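Local coordinates for protein cyclodipeptide synthase, BtCDPS (Bacillus thermoamylovorans, PDB 6ZTU) that probably transfers aminoacyl groups, as expected of a cyclodipeptide synthase, the enzyme family that joins two amino acids into a cyclic dipeptide, at residues Q3-L15 with Y44-F56. Residues are numbered along the deposited sequence; the frame is centred on the assembly and turned at random.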
loop_
_atom_site.group_PDB
_atom_site.type_symbol
_atom_site.label_atom_id
_atom_site.label_comp_id
_atom_site.label_asym_id
_atom_site.label_seq_id
_atom_site.Cartn_x
_atom_site.Cartn_y
_atom_site.Cartn_z
ATOM N N GLN A 3 21.123 18.048 1.337
ATOM C CA GLN A 3 20.233 19.028 1.952
ATOM C C GLN A 3 19.356 18.377 3.020
ATOM O O GLN A 3 18.734 17.338 2.785
ATOM C CB GLN A 3 19.363 19.704 0.887
ATOM C CG GLN A 3 18.401 20.744 1.430
ATOM C CD GLN A 3 19.099 21.957 2.044
ATOM O OE1 GLN A 3 20.327 22.061 2.034
ATOM N NE2 GLN A 3 18.308 22.879 2.585
ATOM N N GLN A 4 19.310 18.994 4.198
ATOM C CA GLN A 4 18.647 18.384 5.341
ATOM C C GLN A 4 17.183 18.773 5.472
ATOM O O GLN A 4 16.495 18.229 6.342
ATOM C CB GLN A 4 19.396 18.711 6.633
ATOM C CG GLN A 4 20.744 18.029 6.671
ATOM C CD GLN A 4 21.800 18.829 7.382
ATOM O OE1 GLN A 4 22.085 19.973 7.025
ATOM N NE2 GLN A 4 22.424 18.211 8.375
ATOM N N VAL A 5 16.676 19.672 4.628
ATOM C CA VAL A 5 15.227 19.722 4.503
ATOM C C VAL A 5 14.732 18.403 3.921
ATOM O O VAL A 5 13.661 17.915 4.299
ATOM C CB VAL A 5 14.769 20.945 3.677
ATOM C CG1 VAL A 5 15.446 22.214 4.188
ATOM C CG2 VAL A 5 14.998 20.746 2.187
ATOM N N ILE A 6 15.527 17.775 3.046
ATOM C CA ILE A 6 15.158 16.470 2.501
ATOM C C ILE A 6 15.136 15.421 3.603
ATOM O O ILE A 6 14.186 14.639 3.718
ATOM C CB ILE A 6 16.119 16.057 1.371
ATOM C CG1 ILE A 6 16.024 17.029 0.198
ATOM C CG2 ILE A 6 15.823 14.627 0.909
ATOM C CD1 ILE A 6 17.026 16.739 -0.891
ATOM N N LYS A 7 16.191 15.384 4.422
ATOM C CA LYS A 7 16.266 14.416 5.511
ATOM C C LYS A 7 15.059 14.500 6.435
ATOM O O LYS A 7 14.598 13.471 6.945
ATOM C CB LYS A 7 17.554 14.631 6.307
ATOM C CG LYS A 7 18.297 13.355 6.662
ATOM C CD LYS A 7 17.990 12.902 8.085
ATOM C CE LYS A 7 18.579 11.520 8.359
ATOM N NZ LYS A 7 18.043 10.910 9.613
ATOM N N ASP A 8 14.533 15.709 6.658
ATOM C CA ASP A 8 13.422 15.954 7.570
ATOM C C ASP A 8 12.100 16.170 6.842
ATOM O O ASP A 8 11.141 16.664 7.442
ATOM C CB ASP A 8 13.723 17.165 8.452
ATOM C CG ASP A 8 14.700 16.851 9.554
ATOM O OD1 ASP A 8 15.191 17.810 10.189
ATOM O OD2 ASP A 8 14.981 15.650 9.780
ATOM N N LEU A 9 12.036 15.810 5.562
ATOM C CA LEU A 9 10.829 16.024 4.771
ATOM C C LEU A 9 9.595 15.422 5.432
ATOM O O LEU A 9 8.487 15.943 5.265
ATOM C CB LEU A 9 11.024 15.411 3.387
ATOM C CG LEU A 9 10.650 16.162 2.118
ATOM C CD1 LEU A 9 10.968 17.643 2.230
ATOM C CD2 LEU A 9 11.434 15.524 0.978
ATOM N N PHE A 10 9.759 14.330 6.178
ATOM C CA PHE A 10 8.631 13.643 6.789
ATOM C C PHE A 10 8.883 13.389 8.266
ATOM O O PHE A 10 10.018 13.145 8.691
ATOM C CB PHE A 10 8.331 12.309 6.072
ATOM C CG PHE A 10 7.883 12.481 4.652
ATOM C CD1 PHE A 10 6.542 12.690 4.357
ATOM C CD2 PHE A 10 8.806 12.458 3.606
ATOM C CE1 PHE A 10 6.128 12.862 3.044
ATOM C CE2 PHE A 10 8.406 12.637 2.305
ATOM C CZ PHE A 10 7.067 12.838 2.011
ATOM N N TYR A 11 7.814 13.455 9.048
ATOM C CA TYR A 11 7.823 12.997 10.424
ATOM C C TYR A 11 7.141 11.637 10.462
ATOM O O TYR A 11 6.081 11.455 9.862
ATOM C CB TYR A 11 7.111 13.983 11.357
ATOM C CG TYR A 11 7.264 13.590 12.808
ATOM C CD1 TYR A 11 6.364 12.715 13.409
ATOM C CD2 TYR A 11 8.327 14.062 13.570
ATOM C CE1 TYR A 11 6.504 12.331 14.731
ATOM C CE2 TYR A 11 8.479 13.681 14.893
ATOM C CZ TYR A 11 7.568 12.808 15.465
ATOM O OH TYR A 11 7.703 12.419 16.779
ATOM N N VAL A 12 7.749 10.691 11.164
ATOM C CA VAL A 12 7.354 9.287 11.100
ATOM C C VAL A 12 6.555 8.923 12.343
ATOM O O VAL A 12 6.984 9.206 13.470
ATOM C CB VAL A 12 8.595 8.388 10.955
ATOM C CG1 VAL A 12 8.225 6.926 11.140
ATOM C CG2 VAL A 12 9.256 8.638 9.608
ATOM N N VAL A 13 5.397 8.295 12.145
ATOM C CA VAL A 13 4.586 7.782 13.251
ATOM C C VAL A 13 4.467 6.268 13.120
ATOM O O VAL A 13 3.756 5.785 12.227
ATOM C CB VAL A 13 3.198 8.441 13.282
ATOM C CG1 VAL A 13 2.416 7.923 14.475
ATOM C CG2 VAL A 13 3.335 9.965 13.389
ATOM N N PRO A 14 5.141 5.487 13.958
ATOM C CA PRO A 14 5.111 4.030 13.801
ATOM C C PRO A 14 3.802 3.438 14.293
ATOM O O PRO A 14 3.159 3.958 15.207
ATOM C CB PRO A 14 6.277 3.565 14.678
ATOM C CG PRO A 14 6.251 4.562 15.809
ATOM C CD PRO A 14 5.958 5.888 15.117
ATOM N N LEU A 15 3.417 2.322 13.669
ATOM C CA LEU A 15 2.207 1.615 14.084
ATOM C C LEU A 15 2.375 0.988 15.465
ATOM O O LEU A 15 1.434 0.978 16.266
ATOM C CB LEU A 15 1.838 0.557 13.041
ATOM C CG LEU A 15 0.743 -0.453 13.400
ATOM C CD1 LEU A 15 -0.617 0.226 13.553
ATOM C CD2 LEU A 15 0.697 -1.605 12.387
ATOM N N TYR A 44 5.092 14.954 -5.077
ATOM C CA TYR A 44 5.025 14.178 -3.841
ATOM C C TYR A 44 5.796 12.870 -3.967
ATOM O O TYR A 44 6.503 12.462 -3.035
ATOM C CB TYR A 44 3.572 13.901 -3.468
ATOM C CG TYR A 44 3.399 13.168 -2.152
ATOM C CD1 TYR A 44 3.698 13.789 -0.946
ATOM C CD2 TYR A 44 2.945 11.855 -2.117
ATOM C CE1 TYR A 44 3.542 13.128 0.262
ATOM C CE2 TYR A 44 2.776 11.182 -0.904
ATOM C CZ TYR A 44 3.080 11.827 0.280
ATOM O OH TYR A 44 2.933 11.175 1.491
ATOM N N ILE A 45 5.668 12.194 -5.109
ATOM C CA ILE A 45 6.424 10.961 -5.316
ATOM C C ILE A 45 7.924 11.243 -5.230
ATOM O O ILE A 45 8.683 10.488 -4.605
ATOM C CB ILE A 45 6.012 10.309 -6.652
ATOM C CG1 ILE A 45 4.640 9.636 -6.499
ATOM C CG2 ILE A 45 7.060 9.310 -7.121
ATOM C CD1 ILE A 45 3.989 9.212 -7.816
ATOM N N HIS A 46 8.369 12.365 -5.805
ATOM C CA HIS A 46 9.773 12.743 -5.665
ATOM C C HIS A 46 10.143 12.989 -4.206
ATOM O O HIS A 46 11.214 12.573 -3.750
ATOM C CB HIS A 46 10.073 13.975 -6.520
ATOM C CG HIS A 46 10.442 13.642 -7.934
ATOM N ND1 HIS A 46 11.750 13.604 -8.375
ATOM C CD2 HIS A 46 9.676 13.308 -9.000
ATOM C CE1 HIS A 46 11.771 13.271 -9.654
ATOM N NE2 HIS A 46 10.526 13.084 -10.057
ATOM N N GLN A 47 9.264 13.652 -3.451
ATOM C CA GLN A 47 9.552 13.889 -2.043
ATOM C C GLN A 47 9.695 12.574 -1.290
ATOM O O GLN A 47 10.620 12.405 -0.493
ATOM C CB GLN A 47 8.450 14.742 -1.423
ATOM C CG GLN A 47 8.457 16.189 -1.869
ATOM C CD GLN A 47 7.661 17.054 -0.916
ATOM O OE1 GLN A 47 6.525 16.731 -0.585
ATOM N NE2 GLN A 47 8.258 18.150 -0.460
ATOM N N LEU A 48 8.784 11.625 -1.539
ATOM C CA LEU A 48 8.858 10.327 -0.869
ATOM C C LEU A 48 10.192 9.648 -1.141
ATOM O O LEU A 48 10.846 9.138 -0.223
ATOM C CB LEU A 48 7.718 9.419 -1.329
ATOM C CG LEU A 48 6.279 9.748 -0.939
ATOM C CD1 LEU A 48 5.348 8.781 -1.649
ATOM C CD2 LEU A 48 6.118 9.643 0.574
ATOM N N ILE A 49 10.612 9.647 -2.400
ATOM C CA ILE A 49 11.803 8.910 -2.795
ATOM C C ILE A 49 13.065 9.662 -2.391
ATOM O O ILE A 49 14.044 9.052 -1.959
ATOM C CB ILE A 49 11.746 8.614 -4.304
ATOM C CG1 ILE A 49 10.648 7.577 -4.587
ATOM C CG2 ILE A 49 13.083 8.108 -4.812
ATOM C CD1 ILE A 49 10.270 7.456 -6.045
ATOM N N ASP A 50 13.059 10.993 -2.495
ATOM C CA ASP A 50 14.207 11.773 -2.026
ATOM C C ASP A 50 14.456 11.549 -0.541
ATOM O O ASP A 50 15.587 11.285 -0.122
ATOM C CB ASP A 50 13.989 13.262 -2.298
ATOM C CG ASP A 50 14.042 13.598 -3.771
ATOM O OD1 ASP A 50 14.606 12.798 -4.543
ATOM O OD2 ASP A 50 13.522 14.669 -4.152
ATOM N N TRP A 51 13.404 11.663 0.274
ATOM C CA TRP A 51 13.531 11.406 1.703
ATOM C C TRP A 51 13.947 9.967 1.972
ATOM O O TRP A 51 14.811 9.716 2.816
ATOM C CB TRP A 51 12.208 11.733 2.409
ATOM C CG TRP A 51 12.179 11.410 3.878
ATOM C CD1 TRP A 51 12.661 12.180 4.902
ATOM C CD2 TRP A 51 11.625 10.240 4.481
ATOM N NE1 TRP A 51 12.446 11.550 6.104
ATOM C CE2 TRP A 51 11.808 10.358 5.875
ATOM C CE3 TRP A 51 10.981 9.101 3.977
ATOM C CZ2 TRP A 51 11.377 9.377 6.774
ATOM C CZ3 TRP A 51 10.554 8.127 4.868
ATOM C CH2 TRP A 51 10.753 8.269 6.253
ATOM N N SER A 52 13.332 9.004 1.276
ATOM C CA SER A 52 13.670 7.604 1.513
ATOM C C SER A 52 15.121 7.329 1.160
ATOM O O SER A 52 15.810 6.588 1.870
ATOM C CB SER A 52 12.762 6.693 0.692
ATOM O OG SER A 52 11.442 6.714 1.202
ATOM N N SER A 53 15.581 7.894 0.040
ATOM C CA SER A 53 16.943 7.662 -0.423
ATOM C C SER A 53 17.966 8.213 0.557
ATOM O O SER A 53 19.082 7.691 0.645
ATOM C CB SER A 53 17.145 8.298 -1.801
ATOM O OG SER A 53 16.294 7.725 -2.773
ATOM N N LYS A 54 17.612 9.269 1.296
ATOM C CA LYS A 54 18.543 9.819 2.273
ATOM C C LYS A 54 18.576 9.003 3.550
ATOM O O LYS A 54 19.606 8.959 4.225
ATOM C CB LYS A 54 18.181 11.268 2.601
ATOM C CG LYS A 54 18.995 12.289 1.829
ATOM C CD LYS A 54 18.979 12.000 0.327
ATOM C CE LYS A 54 19.837 13.003 -0.428
ATOM N NZ LYS A 54 19.712 14.354 0.192
ATOM N N ASN A 55 17.476 8.336 3.884
ATOM C CA ASN A 55 17.324 7.716 5.188
ATOM C C ASN A 55 17.573 6.214 5.193
ATOM O O ASN A 55 18.108 5.697 6.179
ATOM C CB ASN A 55 15.916 7.989 5.733
ATOM C CG ASN A 55 15.798 9.360 6.380
ATOM O OD1 ASN A 55 16.115 9.530 7.555
ATOM N ND2 ASN A 55 15.337 10.340 5.616
ATOM N N PHE A 56 17.209 5.495 4.136
ATOM C CA PHE A 56 17.173 4.041 4.185
ATOM C C PHE A 56 18.260 3.406 3.327
ATOM O O PHE A 56 18.653 3.945 2.292
ATOM C CB PHE A 56 15.804 3.526 3.729
ATOM C CG PHE A 56 14.718 3.791 4.720
ATOM C CD1 PHE A 56 14.042 5.002 4.722
ATOM C CD2 PHE A 56 14.404 2.845 5.679
ATOM C CE1 PHE A 56 13.046 5.254 5.655
ATOM C CE2 PHE A 56 13.416 3.088 6.608
ATOM C CZ PHE A 56 12.735 4.299 6.595
HETATM O O HOH W 1 12.428 12.136 9.046
#
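Phe-10 drives the edge of its ring against one face of the Trp-51 indole in a T-shaped stack, planes at 70° and CD2 of Phe-10 3.5 Å from CG of Trp-51. The pair joins the N-terminal arm, just before edge strand 11-14, to helix 42-55 of the Rossmann-like fold. CB of Phe-10 lies over the five-membered ring, a CH-pi contact of 4.1 Å to its centroid. The Phe-10 ring suits this buried niche because its far end meets mostly carbon: CZ rests 3.6 Å from CD2 of Leu-48 and CE1 touches CE1 of Tyr-44, while CE2 lies beside Gln-47 O. Val-12 CG2 touches CZ2 and CH2 at the benzo end, while Leu-9, forked at CG, sets CD2 against Gln-47 O and CD1 near Gln-47 NE2; Gln-47 OE1 bonds to Gln-230 NE2. Ile-6, beta-branched, lays CG2 against the helix backbone at Asp-50 O.

With CG anti to its backbone N (chi1 176°), Trp-51 sends its indole toward the arm, its NE1 edge at the carbonyls of Ile-6 and Lys-7; a water accepts from NE1 and lies 2.6 Å from Phe-10 O. An alanine here would probably leave Phe-10 without its aromatic mate and this water without its indole donor. On the opposite face lies Asn-55 ND2, held by a nearly straight bond (174°) to Trp-51 O; Asn-55 OD1 takes a weak bond from Lys-7 NZ at 3.1 Å.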